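Local coordinates for replication protein A (Methanococcus maripaludis, PDB 3E0E) that probably binds single-stranded DNA, as replication protein A does in general, this chain being one OB-fold domain cut from the longer protein, at residues K40-K45 with G53-E58; A60-K65 with D88-I93. All blocks are in the same frame, centred on the assembly; numbering follows the deposited sequence.

Contact 1. Residues K40-K45 with G53-E58; sequences KSLFLK and GTLWNE
K40 and L55 exchange two backbone hydrogen bonds, and L42 and G53 exchange two more, so the antiparallel strands 40-45 and 53-56 are tied by two hydrogen-bonded pairs flanking the non-hydrogen-bonded pair S41-T54. The bonds are short and fairly straight: G53 N reaches L42 O at 2.8 Å with 171° at the hydrogen, and L55 N reaches K40 O at 2.9 Å. Between them S41 CA lies 3.4 Å from G53 O, a CA-H...O contact that gives this carbonyl a second, weaker partner beside L42 N.

The apolar part lies on the face carrying K40, L42 and L55. L55 and K40 run side by side, and L55 CD1 is squeezed against K40 CE at 3.5 Å, closer than usual for two carbons. The same methyl also meets L42 CD1 at 3.8 Å. Further along, L44 CD1 comes to 4.3 Å from G53 CA.

The polar ends find partners outside the two segments. The lysine chain bends at chi2, chi3 and chi4, which carries NZ past L55 to the carbonyls of A60 and F62, while S41 OG, on the face shared with T54, hydrogen-bonds to R52. Strand 40-45 also bonds to strand 12-29, making it an inner strand of the OB-fold barrel; L42 and L55 supply apolar surface that packs on I90, while K40 carries its charge to the loop carbonyls.

Contact 2. Residues A60-K65 with D88-I93; sequences ADFEVK and DNIGII
The F62 ring has I90 CG2 seated over the centre of one face, a CH-pi contact with the methyl 3.7 Å from the centroid and 10° off the ring normal. At the ring's edge, near its plane, I92 CG1 comes to 4.0 Å from F62 CE2, and V64 CG2 of the ring's own segment also lies at the edge in plane. G91 CA approaches F62 CZ obliquely at 4.1 Å; having no side chain, the glycine adds only backbone there. F62 reaches across because CG is anti to the backbone N (chi1 -175°), sending the ring from the loop toward strand 89-92.

I90 serves two neighbours with separate branches: CG2 takes the ring, while CD1 runs on to V64 CG2 at 3.8 Å. I92 also divides its work, since its CD1 lies 3.4 Å from E63 O. The join is mainly apolar, the carbonyl oxygens of E63 and I90 meeting carbons across it, with the two backbones too far apart to pair.

Segment 60-65 belongs to the loop between strands 49-56 and 69-78, and it lies against the side of strand 89-92 that carries I90. That strand pairs with 69-78, where A70 and V72 also touch I90, while V64 rests on V20 of strand 12-29.

Contact 1 closes before contact 2 opens along the chain, and their centres lie 8 Å apart in the same OB-fold domain. Strands 37-46 and 49-56 form the hairpin of contact 1; the chain then enters the loop of contact 2, passes through strands 69-78 and 83-87, and returns as strand 89-92 to meet that loop. Both contacts reach the same curled sheet. K40 reaches from contact 1 to the loop of contact 2, and L55 CD2 meets I90 CG2 at 4.1 Å. I90 is thus touched both by the hairpin leucines and by F62 of the loop, so the last strand meets hairpin and loop at one apolar patch.

Contact 1. Residues K40-K45 with G53-E58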
loop_
_atom_site.group_PDB
_atom_site.type_symbol
_atom_site.label_atom_id
_atom_site.label_comp_id
_atom_site.label_asym_id
_atom_site.label_seq_id
_atom_site.Cartn_x
_atom_site.Cartn_y
_atom_site.Cartn_z
ATOM N N LYS A 40 -1.783 6.184 7.073
ATOM C CA LYS A 40 -0.359 6.187 6.779
ATOM C C LYS A 40 -0.299 5.893 5.284
ATOM O O LYS A 40 -0.745 4.835 4.842
ATOM C CB LYS A 40 0.369 5.088 7.562
ATOM C CG LYS A 40 1.689 5.528 8.197
ATOM C CD LYS A 40 2.894 4.785 7.631
ATOM C CE LYS A 40 2.915 3.306 8.009
ATOM N NZ LYS A 40 3.715 3.025 9.245
ATOM N N SER A 41 0.209 6.840 4.503
ATOM C CA SER A 41 0.316 6.643 3.066
ATOM C C SER A 41 1.670 6.066 2.674
ATOM O O SER A 41 2.696 6.378 3.279
ATOM C CB SER A 41 0.101 7.966 2.323
ATOM O OG SER A 41 -1.189 8.492 2.579
ATOM N N LEU A 42 1.656 5.223 1.648
ATOM C CA LEU A 42 2.868 4.606 1.131
ATOM C C LEU A 42 2.899 4.823 -0.368
ATOM O O LEU A 42 1.854 4.926 -1.004
ATOM C CB LEU A 42 2.867 3.092 1.366
ATOM C CG LEU A 42 2.728 2.549 2.785
ATOM C CD1 LEU A 42 2.813 1.019 2.762
ATOM C CD2 LEU A 42 3.820 3.136 3.654
ATOM N N PHE A 43 4.094 4.928 -0.934
ATOM C CA PHE A 43 4.190 5.028 -2.376
ATOM C C PHE A 43 4.845 3.708 -2.742
ATOM O O PHE A 43 5.954 3.408 -2.306
ATOM C CB PHE A 43 5.044 6.209 -2.833
ATOM C CG PHE A 43 4.838 6.552 -4.278
ATOM C CD1 PHE A 43 5.848 6.352 -5.209
ATOM C CD2 PHE A 43 3.605 7.028 -4.716
ATOM C CE1 PHE A 43 5.636 6.617 -6.561
ATOM C CE2 PHE A 43 3.381 7.296 -6.064
ATOM C CZ PHE A 43 4.399 7.089 -6.989
ATOM N N LEU A 44 4.131 2.914 -3.528
ATOM C CA LEU A 44 4.586 1.586 -3.919
ATOM C C LEU A 44 4.986 1.517 -5.378
ATOM O O LEU A 44 4.402 2.195 -6.218
ATOM C CB LEU A 44 3.463 0.593 -3.646
ATOM C CG LEU A 44 2.966 0.595 -2.198
ATOM C CD1 LEU A 44 1.633 -0.115 -2.119
ATOM C CD2 LEU A 44 3.997 -0.068 -1.297
ATOM N N LYS A 45 5.967 0.676 -5.682
ATOM C CA LYS A 45 6.431 0.542 -7.054
ATOM C C LYS A 45 6.901 -0.866 -7.380
ATOM O O LYS A 45 7.431 -1.563 -6.522
ATOM C CB LYS A 45 7.597 1.508 -7.306
ATOM C CG LYS A 45 8.189 1.405 -8.711
ATOM C CD LYS A 45 9.437 2.264 -8.898
ATOM C CE LYS A 45 10.632 1.705 -8.137
ATOM N NZ LYS A 45 11.907 2.395 -8.507
ATOM N N GLY A 53 -0.575 3.741 -1.701
ATOM C CA GLY A 53 -1.245 2.757 -0.872
ATOM C C GLY A 53 -1.663 3.437 0.414
ATOM O O GLY A 53 -0.904 4.238 0.952
ATOM N N THR A 54 -2.863 3.144 0.905
ATOM C CA THR A 54 -3.324 3.761 2.139
ATOM C C THR A 54 -3.566 2.740 3.252
ATOM O O THR A 54 -4.388 1.829 3.123
ATOM C CB THR A 54 -4.607 4.595 1.912
ATOM O OG1 THR A 54 -5.630 3.773 1.337
ATOM C CG2 THR A 54 -4.318 5.763 0.978
ATOM N N LEU A 55 -2.816 2.902 4.335
ATOM C CA LEU A 55 -2.913 2.040 5.506
ATOM C C LEU A 55 -3.843 2.755 6.471
ATOM O O LEU A 55 -3.578 3.890 6.859
ATOM C CB LEU A 55 -1.534 1.867 6.147
ATOM C CG LEU A 55 -0.454 1.140 5.341
ATOM C CD1 LEU A 55 0.884 1.298 6.035
ATOM C CD2 LEU A 55 -0.816 -0.335 5.185
ATOM N N TRP A 56 -4.929 2.098 6.857
ATOM C CA TRP A 56 -5.893 2.724 7.751
ATOM C C TRP A 56 -5.913 2.155 9.159
ATOM O O TRP A 56 -5.628 0.978 9.382
ATOM C CB TRP A 56 -7.308 2.625 7.170
ATOM C CG TRP A 56 -7.449 3.238 5.819
ATOM C CD1 TRP A 56 -7.401 2.595 4.617
ATOM C CD2 TRP A 56 -7.657 4.622 5.528
ATOM N NE1 TRP A 56 -7.569 3.494 3.592
ATOM C CE2 TRP A 56 -7.728 4.747 4.123
ATOM C CE3 TRP A 56 -7.791 5.773 6.319
ATOM C CZ2 TRP A 56 -7.927 5.977 3.489
ATOM C CZ3 TRP A 56 -7.990 6.998 5.687
ATOM C CH2 TRP A 56 -8.055 7.088 4.286
ATOM N N ASN A 57 -6.255 3.027 10.098
ATOM C CA ASN A 57 -6.371 2.682 11.501
ATOM C C ASN A 57 -5.179 1.881 12.032
ATOM O O ASN A 57 -4.052 2.365 11.973
ATOM C CB ASN A 57 -7.700 1.959 11.712
ATOM C CG ASN A 57 -8.867 2.708 11.077
ATOM O OD1 ASN A 57 -8.941 3.940 11.151
ATOM N ND2 ASN A 57 -9.778 1.972 10.451
ATOM N N GLU A 58 -5.395 0.672 12.545
ATOM C CA GLU A 58 -4.271 -0.095 13.083
ATOM C C GLU A 58 -3.147 -0.383 12.085
ATOM O O GLU A 58 -1.978 -0.424 12.462
ATOM C CB GLU A 58 -4.745 -1.417 13.697
ATOM C CG GLU A 58 -5.493 -2.323 12.748
ATOM C CD GLU A 58 -6.986 -2.267 12.969
ATOM O OE1 GLU A 58 -7.569 -3.316 13.316
ATOM O OE2 GLU A 58 -7.575 -1.178 12.804
#

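Contact 2. Residues A60-K65 with D88-I93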
loop_
_atom_site.group_PDB
_atom_site.type_symbol
_atom_site.label_atom_id
_atom_site.label_comp_id
_atom_site.label_asym_id
_atom_site.label_seq_id
_atom_site.Cartn_x
_atom_site.Cartn_y
_atom_site.Cartn_z
ATOM N N ALA A 60 -1.966 1.519 10.126
ATOM C CA ALA A 60 -1.158 2.719 9.975
ATOM C C ALA A 60 0.075 2.619 10.867
ATOM O O ALA A 60 1.023 3.383 10.717
ATOM C CB ALA A 60 -1.973 3.959 10.336
ATOM N N ASP A 61 0.052 1.675 11.805
ATOM C CA ASP A 61 1.182 1.476 12.703
ATOM C C ASP A 61 2.015 0.262 12.315
ATOM O O ASP A 61 2.943 -0.122 13.031
ATOM C CB ASP A 61 0.694 1.350 14.146
ATOM C CG ASP A 61 0.390 2.698 14.769
ATOM O OD1 ASP A 61 -0.585 2.796 15.541
ATOM O OD2 ASP A 61 1.135 3.664 14.488
ATOM N N PHE A 62 1.686 -0.340 11.175
ATOM C CA PHE A 62 2.431 -1.496 10.690
ATOM C C PHE A 62 3.879 -1.073 10.434
ATOM O O PHE A 62 4.128 -0.033 9.822
ATOM C CB PHE A 62 1.812 -2.011 9.392
ATOM C CG PHE A 62 2.438 -3.275 8.891
ATOM C CD1 PHE A 62 2.082 -4.503 9.431
ATOM C CD2 PHE A 62 3.393 -3.236 7.883
ATOM C CE1 PHE A 62 2.674 -5.681 8.971
ATOM C CE2 PHE A 62 3.986 -4.401 7.420
ATOM C CZ PHE A 62 3.628 -5.624 7.962
ATOM N N GLU A 63 4.832 -1.875 10.901
ATOM C CA GLU A 63 6.239 -1.548 10.715
ATOM C C GLU A 63 6.694 -1.790 9.279
ATOM O O GLU A 63 6.947 -2.921 8.874
ATOM C CB GLU A 63 7.111 -2.354 11.687
ATOM C CG GLU A 63 6.931 -3.862 11.592
ATOM C CD GLU A 63 7.894 -4.633 12.481
ATOM O OE1 GLU A 63 7.809 -4.496 13.721
ATOM O OE2 GLU A 63 8.738 -5.375 11.934
ATOM N N VAL A 64 6.790 -0.706 8.517
ATOM C CA VAL A 64 7.220 -0.754 7.126
ATOM C C VAL A 64 8.308 0.290 6.941
ATOM O O VAL A 64 8.230 1.382 7.504
ATOM C CB VAL A 64 6.048 -0.454 6.161
ATOM C CG1 VAL A 64 6.564 0.199 4.884
ATOM C CG2 VAL A 64 5.332 -1.741 5.816
ATOM N N LYS A 65 9.320 -0.046 6.150
ATOM C CA LYS A 65 10.433 0.860 5.918
ATOM C C LYS A 65 10.671 1.015 4.423
ATOM O O LYS A 65 10.319 0.134 3.636
ATOM C CB LYS A 65 11.688 0.299 6.591
ATOM C CG LYS A 65 11.447 -0.123 8.041
ATOM C CD LYS A 65 12.447 -1.167 8.523
ATOM C CE LYS A 65 11.974 -1.812 9.826
ATOM N NZ LYS A 65 12.853 -2.931 10.279
ATOM N N ASP A 88 -6.033 -3.729 2.718
ATOM C CA ASP A 88 -6.808 -4.624 3.578
ATOM C C ASP A 88 -5.815 -5.421 4.415
ATOM O O ASP A 88 -6.044 -5.691 5.593
ATOM C CB ASP A 88 -7.640 -5.597 2.738
ATOM C CG ASP A 88 -8.800 -4.921 2.037
ATOM O OD1 ASP A 88 -9.278 -5.468 1.025
ATOM O OD2 ASP A 88 -9.239 -3.851 2.509
ATOM N N ASN A 89 -4.700 -5.793 3.796
ATOM C CA ASN A 89 -3.675 -6.567 4.480
ATOM C C ASN A 89 -2.304 -6.280 3.887
ATOM O O ASN A 89 -2.176 -6.003 2.693
ATOM C CB ASN A 89 -3.980 -8.065 4.362
ATOM C CG ASN A 89 -2.978 -8.922 5.106
ATOM O OD1 ASN A 89 -2.128 -9.581 4.501
ATOM N ND2 ASN A 89 -3.064 -8.910 6.429
ATOM N N ILE A 90 -1.283 -6.324 4.736
ATOM C CA ILE A 90 0.083 -6.086 4.288
ATOM C C ILE A 90 1.059 -6.980 5.050
ATOM O O ILE A 90 0.893 -7.234 6.247
ATOM C CB ILE A 90 0.484 -4.592 4.458
ATOM C CG1 ILE A 90 1.910 -4.373 3.941
ATOM C CG2 ILE A 90 0.335 -4.160 5.916
ATOM C CD1 ILE A 90 2.282 -2.901 3.792
ATOM N N GLY A 91 2.058 -7.479 4.331
ATOM C CA GLY A 91 3.068 -8.329 4.932
ATOM C C GLY A 91 4.378 -8.029 4.247
ATOM O O GLY A 91 4.388 -7.578 3.106
ATOM N N ILE A 92 5.489 -8.268 4.929
ATOM C CA ILE A 92 6.792 -8.003 4.337
ATOM C C ILE A 92 7.361 -9.257 3.680
ATOM O O ILE A 92 7.539 -10.290 4.329
ATOM C CB ILE A 92 7.784 -7.498 5.404
ATOM C CG1 ILE A 92 7.247 -6.218 6.044
ATOM C CG2 ILE A 92 9.145 -7.251 4.777
ATOM C CD1 ILE A 92 8.047 -5.742 7.221
ATOM N N ILE A 93 7.640 -9.157 2.387
ATOM C CA ILE A 93 8.203 -10.267 1.635
ATOM C C ILE A 93 9.709 -10.307 1.869
ATOM O O ILE A 93 10.267 -11.331 2.261
ATOM C CB ILE A 93 7.948 -10.098 0.126
ATOM C CG1 ILE A 93 6.442 -10.057 -0.144
ATOM C CG2 ILE A 93 8.655 -11.198 -0.651
ATOM C CD1 ILE A 93 5.678 -11.242 0.377
#